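Long-range contacts in EAL domain protein (Vibrio cholerae serotype O1, PDB 6IJ2), which hydrolyses cyclic dinucleotides such as c-di-GMP and cGAMP as a metal-dependent EAL-type phosphodiesterase: residues A[179-184]-A[213-218]; A[209-214]-A[231-236]. The protein carries 1 engineered substitution. All blocks are in the same frame, centred on the assembly; numbering follows the deposited sequence.

Contact 1. Residues A[179-184]-A[213-218]; sequences KVDMGL and LAEGVE. With CA (calcium ion), chain I; nucleotides of chain B.
Lys179 lays the middle of its chain along Leu213, CD sitting 3.5 Å from CD1 and equally near CD2, and then crosses the Glu215 side chain at about a right angle, its CE 3.0 Å from Glu215 OE1. Bends at chi2 (-128°) and chi3 (-80°) steer the chain past that group, and a long, flexible lysine suits a place that is greasy at one end and charged at the other. Its NZ forms a salt bridge with Glu128, and a water that accepts from NZ also lies within hydrogen-bonding distance of Glu215 OE1. Glu215 is extended beyond CG, and its two oxygens chelate the calcium, OE1 at 2.5 Å and OE2 at 2.3 Å. A 5'-phosphate oxygen of the bound pGpG, OP3 of G1, and a water held by Asp181 OD1 join the same ion, and Asp158 and Asp159 help complete the site. Asp181 also caps the following helix turn, OD2 accepting from Gly183 N at 2.8 Å from above the carboxylate plane. Gly216 takes a positive phi, and its CA lies 3.7 Å from Met182 CB, where a side chain would collide. Beyond it, Glu218 OE1 receives guanine N1 (2.8 Å, 167°) and N2. Beneath this site backbone hydrogen bonds from Val180 N to Leu213 O and from Glu215 N to Val180 O join parallel strands 177-180 and 211-214, with Val180 packed on helix 192-207 and Ala214 on helix 220-229.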
ATOM      1  N   LYS A 179      -3.872 -12.451   0.152  1.00 23.22           N
ATOM      2  CA  LYS A 179      -4.869 -12.333   1.212  1.00 22.52           C
ATOM      3  C   LYS A 179      -5.302 -10.881   1.317  1.00 24.57           C
ATOM      4  O   LYS A 179      -4.458  -9.991   1.423  1.00 24.73           O
ATOM      5  CB  LYS A 179      -4.308 -12.818   2.553  1.00 23.99           C
ATOM      6  CG  LYS A 179      -3.917 -14.284   2.477  1.00 26.57           C
ATOM      7  CD  LYS A 179      -4.535 -15.123   3.606  1.00 37.60           C
ATOM      8  CE  LYS A 179      -3.797 -14.996   4.853  1.00 34.75           C
ATOM      9  NZ  LYS A 179      -4.312 -15.882   5.965  1.00 26.85           N
ATOM     10  N   VAL A 180      -6.610 -10.641   1.280  1.00 22.16           N
ATOM     11  CA  VAL A 180      -7.137  -9.275   1.274  1.00 23.14           C
ATOM     12  C   VAL A 180      -7.511  -8.899   2.696  1.00 23.32           C
ATOM     13  O   VAL A 180      -8.337  -9.570   3.331  1.00 24.60           O
ATOM     14  CB  VAL A 180      -8.337  -9.133   0.328  1.00 23.02           C
ATOM     15  CG1 VAL A 180      -8.872  -7.687   0.386  1.00 25.95           C
ATOM     16  CG2 VAL A 180      -7.918  -9.479  -1.086  1.00 28.74           C
ATOM     17  N   ASP A 181      -6.933  -7.789   3.168  1.00 25.43           N
ATOM     18  CA  ASP A 181      -7.104  -7.354   4.545  1.00 25.42           C
ATOM     19  C   ASP A 181      -8.579  -7.152   4.866  1.00 27.64           C
ATOM     20  O   ASP A 181      -9.361  -6.696   4.028  1.00 30.55           O
ATOM     21  CB  ASP A 181      -6.345  -6.045   4.770  1.00 33.39           C
ATOM     22  CG  ASP A 181      -6.448  -5.554   6.191  1.00 35.18           C
ATOM     23  OD1 ASP A 181      -5.773  -6.122   7.063  1.00 33.80           O
ATOM     24  OD2 ASP A 181      -7.213  -4.609   6.445  1.00 33.78           O
ATOM     25  N   MET A 182      -8.951  -7.444   6.112  1.00 26.37           N
ATOM     26  CA  MET A 182     -10.356  -7.352   6.492  1.00 30.40           C
ATOM     27  C   MET A 182     -10.897  -5.935   6.374  1.00 32.89           C
ATOM     28  O   MET A 182     -12.111  -5.757   6.207  1.00 32.38           O
ATOM     29  CB  MET A 182     -10.564  -7.855   7.917  1.00 29.80           C
ATOM     30  CG  MET A 182      -9.944  -7.027   8.998  1.00 40.24           C
ATOM     31  SD  MET A 182     -10.366  -7.776  10.584  1.00 41.83           S
ATOM     32  CE  MET A 182     -10.358  -6.311  11.601  1.00 43.52           C
ATOM     33  N   GLY A 183     -10.029  -4.930   6.453  1.00 29.13           N
ATOM     34  CA  GLY A 183     -10.500  -3.561   6.334  1.00 30.21           C
ATOM     35  C   GLY A 183     -11.179  -3.290   5.007  1.00 32.73           C
ATOM     36  O   GLY A 183     -12.128  -2.502   4.941  1.00 36.51           O
ATOM     37  N   LEU A 184     -10.701  -3.925   3.933  1.00 27.03           N
ATOM     38  CA  LEU A 184     -11.313  -3.749   2.620  1.00 27.07           C
ATOM     39  C   LEU A 184     -12.617  -4.509   2.456  1.00 34.01           C
ATOM     40  O   LEU A 184     -13.423  -4.149   1.595  1.00 33.59           O
ATOM     41  CB  LEU A 184     -10.366  -4.197   1.507  1.00 27.68           C
ATOM     42  CG  LEU A 184      -9.131  -3.341   1.242  1.00 26.45           C
ATOM     43  CD1 LEU A 184      -8.456  -3.854  -0.039  1.00 28.81           C
ATOM     44  CD2 LEU A 184      -9.486  -1.852   1.152  1.00 36.42           C
ATOM     45  N   LEU A 213      -7.980 -14.421  -1.460  1.00 21.80           N
ATOM     46  CA  LEU A 213      -8.468 -14.965  -0.201  1.00 26.41           C
ATOM     47  C   LEU A 213      -8.934 -13.799   0.655  1.00 25.62           C
ATOM     48  O   LEU A 213      -8.131 -12.929   0.996  1.00 27.29           O
ATOM     49  CB  LEU A 213      -7.362 -15.745   0.514  1.00 26.27           C
ATOM     50  CG  LEU A 213      -7.676 -16.633   1.720  1.00 26.62           C
ATOM     51  CD1 LEU A 213      -6.496 -17.561   1.972  1.00 27.23           C
ATOM     52  CD2 LEU A 213      -7.937 -15.771   2.954  1.00 24.01           C
ATOM     53  N   ALA A 214     -10.199 -13.802   1.058  1.00 24.47           N
ATOM     54  CA  ALA A 214     -10.738 -12.700   1.844  1.00 25.69           C
ATOM     55  C   ALA A 214     -10.564 -12.981   3.332  1.00 24.19           C
ATOM     56  O   ALA A 214     -11.074 -13.990   3.839  1.00 25.98           O
ATOM     57  CB  ALA A 214     -12.213 -12.471   1.501  1.00 26.17           C
ATOM     58  N   GLU A 215      -9.850 -12.089   4.025  1.00 22.10           N
ATOM     59  CA  GLU A 215      -9.599 -12.193   5.458  1.00 23.02           C
ATOM     60  C   GLU A 215     -10.670 -11.487   6.282  1.00 25.10           C
ATOM     61  O   GLU A 215     -11.264 -10.493   5.859  1.00 29.10           O
ATOM     62  CB  GLU A 215      -8.243 -11.590   5.832  1.00 30.08           C
ATOM     63  CG  GLU A 215      -7.023 -12.245   5.195  1.00 31.56           C
ATOM     64  CD  GLU A 215      -5.713 -11.643   5.710  1.00 32.90           C
ATOM     65  OE1 GLU A 215      -4.784 -12.417   5.981  1.00 31.14           O
ATOM     66  OE2 GLU A 215      -5.613 -10.399   5.860  1.00 33.18           O
ATOM     67  N   GLY A 216     -10.875 -11.997   7.494  1.00 26.75           N
ATOM     68  CA  GLY A 216     -11.674 -11.288   8.475  1.00 28.26           C
ATOM     69  C   GLY A 216     -13.149 -11.178   8.159  1.00 29.90           C
ATOM     70  O   GLY A 216     -13.785 -10.197   8.561  1.00 29.14           O
ATOM     71  N   VAL A 217     -13.708 -12.154   7.447  1.00 26.27           N
ATOM     72  CA  VAL A 217     -15.146 -12.175   7.199  1.00 26.82           C
ATOM     73  C   VAL A 217     -15.867 -12.412   8.515  1.00 31.04           C
ATOM     74  O   VAL A 217     -15.580 -13.385   9.223  1.00 32.16           O
ATOM     75  CB  VAL A 217     -15.499 -13.252   6.164  1.00 28.67           C
ATOM     76  CG1 VAL A 217     -17.003 -13.326   5.965  1.00 28.52           C
ATOM     77  CG2 VAL A 217     -14.793 -12.958   4.864  1.00 28.11           C
ATOM     78  N   GLU A 218     -16.799 -11.517   8.856  1.00 28.41           N
ATOM     79  CA  GLU A 218     -17.501 -11.576  10.127  1.00 29.43           C
ATOM     80  C   GLU A 218     -19.005 -11.785  10.016  1.00 35.32           C
ATOM     81  O   GLU A 218     -19.635 -12.125  11.024  1.00 38.97           O
ATOM     82  CB  GLU A 218     -17.222 -10.305  10.952  1.00 32.75           C
ATOM     83  CG  GLU A 218     -15.782 -10.270  11.460  1.00 34.82           C
ATOM     84  CD  GLU A 218     -15.494  -9.156  12.442  1.00 39.49           C
ATOM     85  OE1 GLU A 218     -14.371  -9.131  12.986  1.00 39.61           O
ATOM     86  OE2 GLU A 218     -16.380  -8.310  12.678  1.00 43.77           O
TER
HETATM   87 CA    CA I 601      -3.350 -10.477   6.456  1.00 29.69          CA
ATOM     88  OP3   G B   1      -3.423 -10.874   8.762  1.00 44.09           O
ATOM     89  P     G B   1      -2.675 -11.029   9.982  1.00 45.15           P
ATOM     90  OP1   G B   1      -1.965 -12.271  10.000  1.00 44.57           O
ATOM     91  OP2   G B   1      -1.915  -9.831  10.120  1.00 47.43           O
ATOM     92  O5'   G B   1      -3.798 -11.007  11.082  1.00 45.04           O
ATOM     93  C5'   G B   1      -4.219 -12.193  11.747  1.00 44.08           C
ATOM     94  C4'   G B   1      -5.044 -11.836  12.960  1.00 45.19           C
ATOM     95  O4'   G B   1      -6.415 -11.637  12.564  1.00 45.46           O
ATOM     96  C3'   G B   1      -5.083 -12.874  14.087  1.00 45.65           C
ATOM     97  O3'   G B   1      -4.850 -12.316  15.365  1.00 47.42           O
ATOM     98  C2'   G B   1      -6.515 -13.387  14.038  1.00 44.70           C
ATOM     99  O2'   G B   1      -7.073 -13.759  15.263  1.00 56.29           O
ATOM    100  C1'   G B   1      -7.256 -12.157  13.545  1.00 45.20           C
ATOM    101  N9    G B   1      -8.538 -12.473  12.932  1.00 45.30           N
ATOM    102  C8    G B   1      -8.847 -13.583  12.189  1.00 42.91           C
ATOM    103  N7    G B   1     -10.076 -13.585  11.762  1.00 42.87           N
ATOM    104  C5    G B   1     -10.607 -12.400  12.242  1.00 44.39           C
ATOM    105  C6    G B   1     -11.905 -11.849  12.094  1.00 45.38           C
ATOM    106  O6    G B   1     -12.870 -12.316  11.505  1.00 44.99           O
ATOM    107  N1    G B   1     -12.022 -10.633  12.751  1.00 47.41           N
ATOM    108  C2    G B   1     -11.015 -10.021  13.450  1.00 48.98           C
ATOM    109  N2    G B   1     -11.316  -8.846  13.995  1.00 50.93           N
ATOM    110  N3    G B   1      -9.799 -10.516  13.582  1.00 47.49           N
ATOM    111  C4    G B   1      -9.665 -11.699  12.956  1.00 45.43           C
TER
HETATM  112  O   HOH W   1      -3.711 -13.854   8.063  1.00 27.32           O
HETATM  113  O   HOH W   2      -7.191  -8.957   7.869  1.00 26.21           O
HETATM  114  O   HOH W   3      -3.778  -8.212   6.820  1.00 27.81           O

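Contact 2. Residues A[209-214]-A[231-236]. With nucleotides of chain B.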
ATOM      1  N   ASN A 209      -2.765 -14.220 -12.541  1.00 30.25           N
ATOM      2  CA  ASN A 209      -2.937 -15.624 -12.127  1.00 30.70           C
ATOM      3  C   ASN A 209      -2.675 -15.812 -10.631  1.00 37.89           C
ATOM      4  O   ASN A 209      -1.965 -16.732 -10.210  1.00 36.76           O
ATOM      5  CB  ASN A 209      -2.074 -16.567 -12.964  1.00 45.43           C
ATOM      6  CG  ASN A 209      -2.577 -18.018 -12.918  1.00 58.97           C
ATOM      7  OD1 ASN A 209      -3.724 -18.284 -12.537  1.00 51.59           O
ATOM      8  ND2 ASN A 209      -1.720 -18.956 -13.311  1.00 66.64           N
ATOM      9  N   ILE A 210      -3.292 -14.946  -9.817  1.00 31.37           N
ATOM     10  CA  ILE A 210      -3.199 -15.003  -8.357  1.00 23.81           C
ATOM     11  C   ILE A 210      -4.560 -15.355  -7.774  1.00 31.84           C
ATOM     12  O   ILE A 210      -5.585 -14.808  -8.191  1.00 30.08           O
ATOM     13  CB  ILE A 210      -2.710 -13.672  -7.755  1.00 31.06           C
ATOM     14  CG1 ILE A 210      -1.272 -13.380  -8.163  1.00 34.57           C
ATOM     15  CG2 ILE A 210      -2.816 -13.722  -6.244  1.00 34.94           C
ATOM     16  CD1 ILE A 210      -0.835 -11.981  -7.771  1.00 30.85           C
ATOM     17  N   GLN A 211      -4.571 -16.262  -6.793  1.00 26.39           N
ATOM     18  CA  GLN A 211      -5.818 -16.660  -6.157  1.00 27.19           C
ATOM     19  C   GLN A 211      -6.132 -15.752  -4.975  1.00 26.15           C
ATOM     20  O   GLN A 211      -5.297 -15.626  -4.058  1.00 24.32           O
ATOM     21  CB  GLN A 211      -5.732 -18.114  -5.706  1.00 26.06           C
ATOM     22  CG  GLN A 211      -6.993 -18.649  -5.093  1.00 35.49           C
ATOM     23  CD  GLN A 211      -6.982 -20.178  -5.029  1.00 42.97           C
ATOM     24  OE1 GLN A 211      -5.923 -20.798  -4.913  1.00 41.59           O
ATOM     25  NE2 GLN A 211      -8.157 -20.780  -5.115  1.00 42.52           N
ATOM     26  N   PRO A 212      -7.305 -15.121  -4.937  1.00 28.13           N
ATOM     27  CA  PRO A 212      -7.637 -14.245  -3.819  1.00 26.86           C
ATOM     28  C   PRO A 212      -8.165 -15.020  -2.634  1.00 24.44           C
ATOM     29  O   PRO A 212      -8.718 -16.115  -2.767  1.00 27.19           O
ATOM     30  CB  PRO A 212      -8.728 -13.334  -4.397  1.00 28.55           C
ATOM     31  CG  PRO A 212      -9.431 -14.230  -5.362  1.00 26.94           C
ATOM     32  CD  PRO A 212      -8.362 -15.112  -5.967  1.00 28.68           C
ATOM     33  N   LEU A 213      -7.980 -14.421  -1.460  1.00 21.80           N
ATOM     34  CA  LEU A 213      -8.468 -14.965  -0.201  1.00 26.41           C
ATOM     35  C   LEU A 213      -8.934 -13.799   0.655  1.00 25.62           C
ATOM     36  O   LEU A 213      -8.131 -12.929   0.996  1.00 27.29           O
ATOM     37  CB  LEU A 213      -7.362 -15.745   0.514  1.00 26.27           C
ATOM     38  CG  LEU A 213      -7.676 -16.633   1.720  1.00 26.62           C
ATOM     39  CD1 LEU A 213      -6.496 -17.561   1.972  1.00 27.23           C
ATOM     40  CD2 LEU A 213      -7.937 -15.771   2.954  1.00 24.01           C
ATOM     41  N   ALA A 214     -10.199 -13.802   1.058  1.00 24.47           N
ATOM     42  CA  ALA A 214     -10.738 -12.700   1.844  1.00 25.69           C
ATOM     43  C   ALA A 214     -10.564 -12.981   3.332  1.00 24.19           C
ATOM     44  O   ALA A 214     -11.074 -13.990   3.839  1.00 25.98           O
ATOM     45  CB  ALA A 214     -12.213 -12.471   1.501  1.00 26.17           C
ATOM     46  N   VAL A 231     -14.901 -14.598  -5.144  1.00 26.34           N
ATOM     47  CA  VAL A 231     -13.937 -15.082  -4.160  1.00 23.95           C
ATOM     48  C   VAL A 231     -14.321 -16.495  -3.750  1.00 26.70           C
ATOM     49  O   VAL A 231     -15.493 -16.777  -3.462  1.00 27.03           O
ATOM     50  CB  VAL A 231     -13.882 -14.167  -2.932  1.00 23.34           C
ATOM     51  CG1 VAL A 231     -12.866 -14.742  -1.922  1.00 25.74           C
ATOM     52  CG2 VAL A 231     -13.512 -12.710  -3.302  1.00 25.25           C
ATOM     53  N   GLU A 232     -13.338 -17.395  -3.720  1.00 23.40           N
ATOM     54  CA  GLU A 232     -13.588 -18.746  -3.235  1.00 24.69           C
ATOM     55  C   GLU A 232     -13.022 -18.958  -1.838  1.00 26.12           C
ATOM     56  O   GLU A 232     -13.748 -19.389  -0.944  1.00 31.14           O
ATOM     57  CB  GLU A 232     -13.005 -19.771  -4.208  1.00 28.94           C
ATOM     58  CG  GLU A 232     -13.659 -19.719  -5.573  1.00 31.02           C
ATOM     59  CD  GLU A 232     -13.447 -21.006  -6.358  1.00 42.90           C
ATOM     60  OE1 GLU A 232     -12.708 -21.881  -5.867  1.00 48.50           O
ATOM     61  OE2 GLU A 232     -14.034 -21.146  -7.453  1.00 45.08           O
ATOM     62  N   LEU A 233     -11.753 -18.613  -1.621  1.00 23.19           N
ATOM     63  CA  LEU A 233     -11.122 -18.833  -0.326  1.00 25.35           C
ATOM     64  C   LEU A 233     -11.456 -17.698   0.632  1.00 22.20           C
ATOM     65  O   LEU A 233     -11.262 -16.514   0.309  1.00 22.39           O
ATOM     66  CB  LEU A 233      -9.605 -18.961  -0.475  1.00 24.68           C
ATOM     67  CG  LEU A 233      -9.108 -20.046  -1.422  1.00 28.58           C
ATOM     68  CD1 LEU A 233      -7.580 -20.098  -1.432  1.00 29.07           C
ATOM     69  CD2 LEU A 233      -9.699 -21.388  -1.014  1.00 27.25           C
ATOM     70  N   MET A 234     -11.944 -18.051   1.821  1.00 26.96           N
ATOM     71  CA  MET A 234     -12.258 -17.051   2.832  1.00 24.49           C
ATOM     72  C   MET A 234     -11.797 -17.523   4.205  1.00 24.85           C
ATOM     73  O   MET A 234     -11.620 -18.719   4.458  1.00 25.35           O
ATOM     74  CB  MET A 234     -13.763 -16.732   2.869  1.00 27.17           C
ATOM     75  CG  MET A 234     -14.281 -16.132   1.559  1.00 34.14           C
ATOM     76  SD  MET A 234     -15.951 -15.495   1.742  1.00 29.99           S
ATOM     77  CE  MET A 234     -16.601 -15.652   0.074  1.00 26.13           C
ATOM     78  N   GLN A 235     -11.621 -16.551   5.091  1.00 24.68           N
ATOM     79  CA  GLN A 235     -11.171 -16.785   6.451  1.00 29.28           C
ATOM     80  C   GLN A 235     -11.834 -15.738   7.331  1.00 27.46           C
ATOM     81  O   GLN A 235     -12.062 -14.610   6.888  1.00 29.39           O
ATOM     82  CB  GLN A 235      -9.640 -16.694   6.508  1.00 27.31           C
ATOM     83  CG  GLN A 235      -9.012 -16.984   7.820  1.00 28.92           C
ATOM     84  CD  GLN A 235      -7.491 -16.922   7.749  1.00 31.28           C
ATOM     85  OE1 GLN A 235      -6.897 -16.762   6.669  1.00 32.02           O
ATOM     86  NE2 GLN A 235      -6.859 -17.040   8.892  1.00 28.48           N
ATOM     87  N   GLY A 236     -12.163 -16.101   8.561  1.00 28.37           N
ATOM     88  CA  GLY A 236     -12.734 -15.109   9.454  1.00 26.20           C
ATOM     89  C   GLY A 236     -13.588 -15.730  10.541  1.00 30.17           C
ATOM     90  O   GLY A 236     -13.979 -16.894  10.485  1.00 30.51           O
TER
ATOM     91  OP3   G B   1      -3.423 -10.874   8.762  1.00 44.09           O
ATOM     92  P     G B   1      -2.675 -11.029   9.982  1.00 45.15           P
ATOM     93  OP1   G B   1      -1.965 -12.271  10.000  1.00 44.57           O
ATOM     94  OP2   G B   1      -1.915  -9.831  10.120  1.00 47.43           O
ATOM     95  O5'   G B   1      -3.798 -11.007  11.082  1.00 45.04           O
ATOM     96  C5'   G B   1      -4.219 -12.193  11.747  1.00 44.08           C
ATOM     97  C4'   G B   1      -5.044 -11.836  12.960  1.00 45.19           C
ATOM     98  O4'   G B   1      -6.415 -11.637  12.564  1.00 45.46           O
ATOM     99  C3'   G B   1      -5.083 -12.874  14.087  1.00 45.65           C
ATOM    100  O3'   G B   1      -4.850 -12.316  15.365  1.00 47.42           O
ATOM    101  C2'   G B   1      -6.515 -13.387  14.038  1.00 44.70           C
ATOM    102  O2'   G B   1      -7.073 -13.759  15.263  1.00 56.29           O
ATOM    103  C1'   G B   1      -7.256 -12.157  13.545  1.00 45.20           C
ATOM    104  N9    G B   1      -8.538 -12.473  12.932  1.00 45.30           N
ATOM    105  C8    G B   1      -8.847 -13.583  12.189  1.00 42.91           C
ATOM    106  N7    G B   1     -10.076 -13.585  11.762  1.00 42.87           N
ATOM    107  C5    G B   1     -10.607 -12.400  12.242  1.00 44.39           C
ATOM    108  C6    G B   1     -11.905 -11.849  12.094  1.00 45.38           C
ATOM    109  O6    G B   1     -12.870 -12.316  11.505  1.00 44.99           O
ATOM    110  N1    G B   1     -12.022 -10.633  12.751  1.00 47.41           N
ATOM    111  C2    G B   1     -11.015 -10.021  13.450  1.00 48.98           C
ATOM    112  N2    G B   1     -11.316  -8.846  13.995  1.00 50.93           N
ATOM    113  N3    G B   1      -9.799 -10.516  13.582  1.00 47.49           N
ATOM    114  C4    G B   1      -9.665 -11.699  12.956  1.00 45.43           C
TER
HETATM  115  O   HOH W   4     -10.565 -17.445  -4.093  1.00 25.14           O
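Leu233 turns its CD1 methyl against the amide of Gln211, 3.6 Å from CD, in a beta-alpha-beta unit of the EAL barrel whose parallel strands 211-214 and 233-244 are linked through helix 220-229. The two side chains cross at about a right angle: Gln211 reaches out with CG anti to its backbone N (chi1 -177°), whereas Leu233 has CG anti to its carbonyl carbon (chi1 -57°). Leucine's branched end suits this place by laying a methyl on the amide, while Leu233 CB meets Leu213 CG at 3.7 Å. The other face of the sheet is apolar and turned toward the helices. There Ala214 CB lies 4.2 Å from Met234 CG and equally far from CG1 of Val231, which precedes the strand, and the long, pliant Met234 extends onto helix 220-229. Gln235, fully extended, passes Leu213 CD2 on its way to polar partners inside the barrel: OE1 probably accepts from Lys179 NZ, and NE2 donates to Gln31 and Glu45. Backbone hydrogen bonds from Ala214 N to Leu233 O and from Gln235 N to Ala214 O hold the strands together. Just before the paired residues, one water bridges the segments, donating a hydrogen bond to Pro212 O (2.6 Å) and accepting one from Glu232 N (2.8 Å).

Strand 211-214 is the middle partner of both contacts, whose centres lie 9 Å apart: contact 1 pairs it with strand 177-180, and contact 2 with strand 233-244. The three are consecutive parallel strands of the barrel sheet and follow the same order along the chain, with helices 192-207 and 220-229 in the two connections. Leu213 and Ala214 belong to both contacts. Between the contacts, Val217 N probably makes a hydrogen bond to Gln235 O at 3.0 Å. The segment leaving the C-terminal end of strand 211-214, flanked by the other two strands, carries both calcium-binding Glu215 and guanine-binding Glu218 to the bound pGpG, consistent with a barrel-mouth active site.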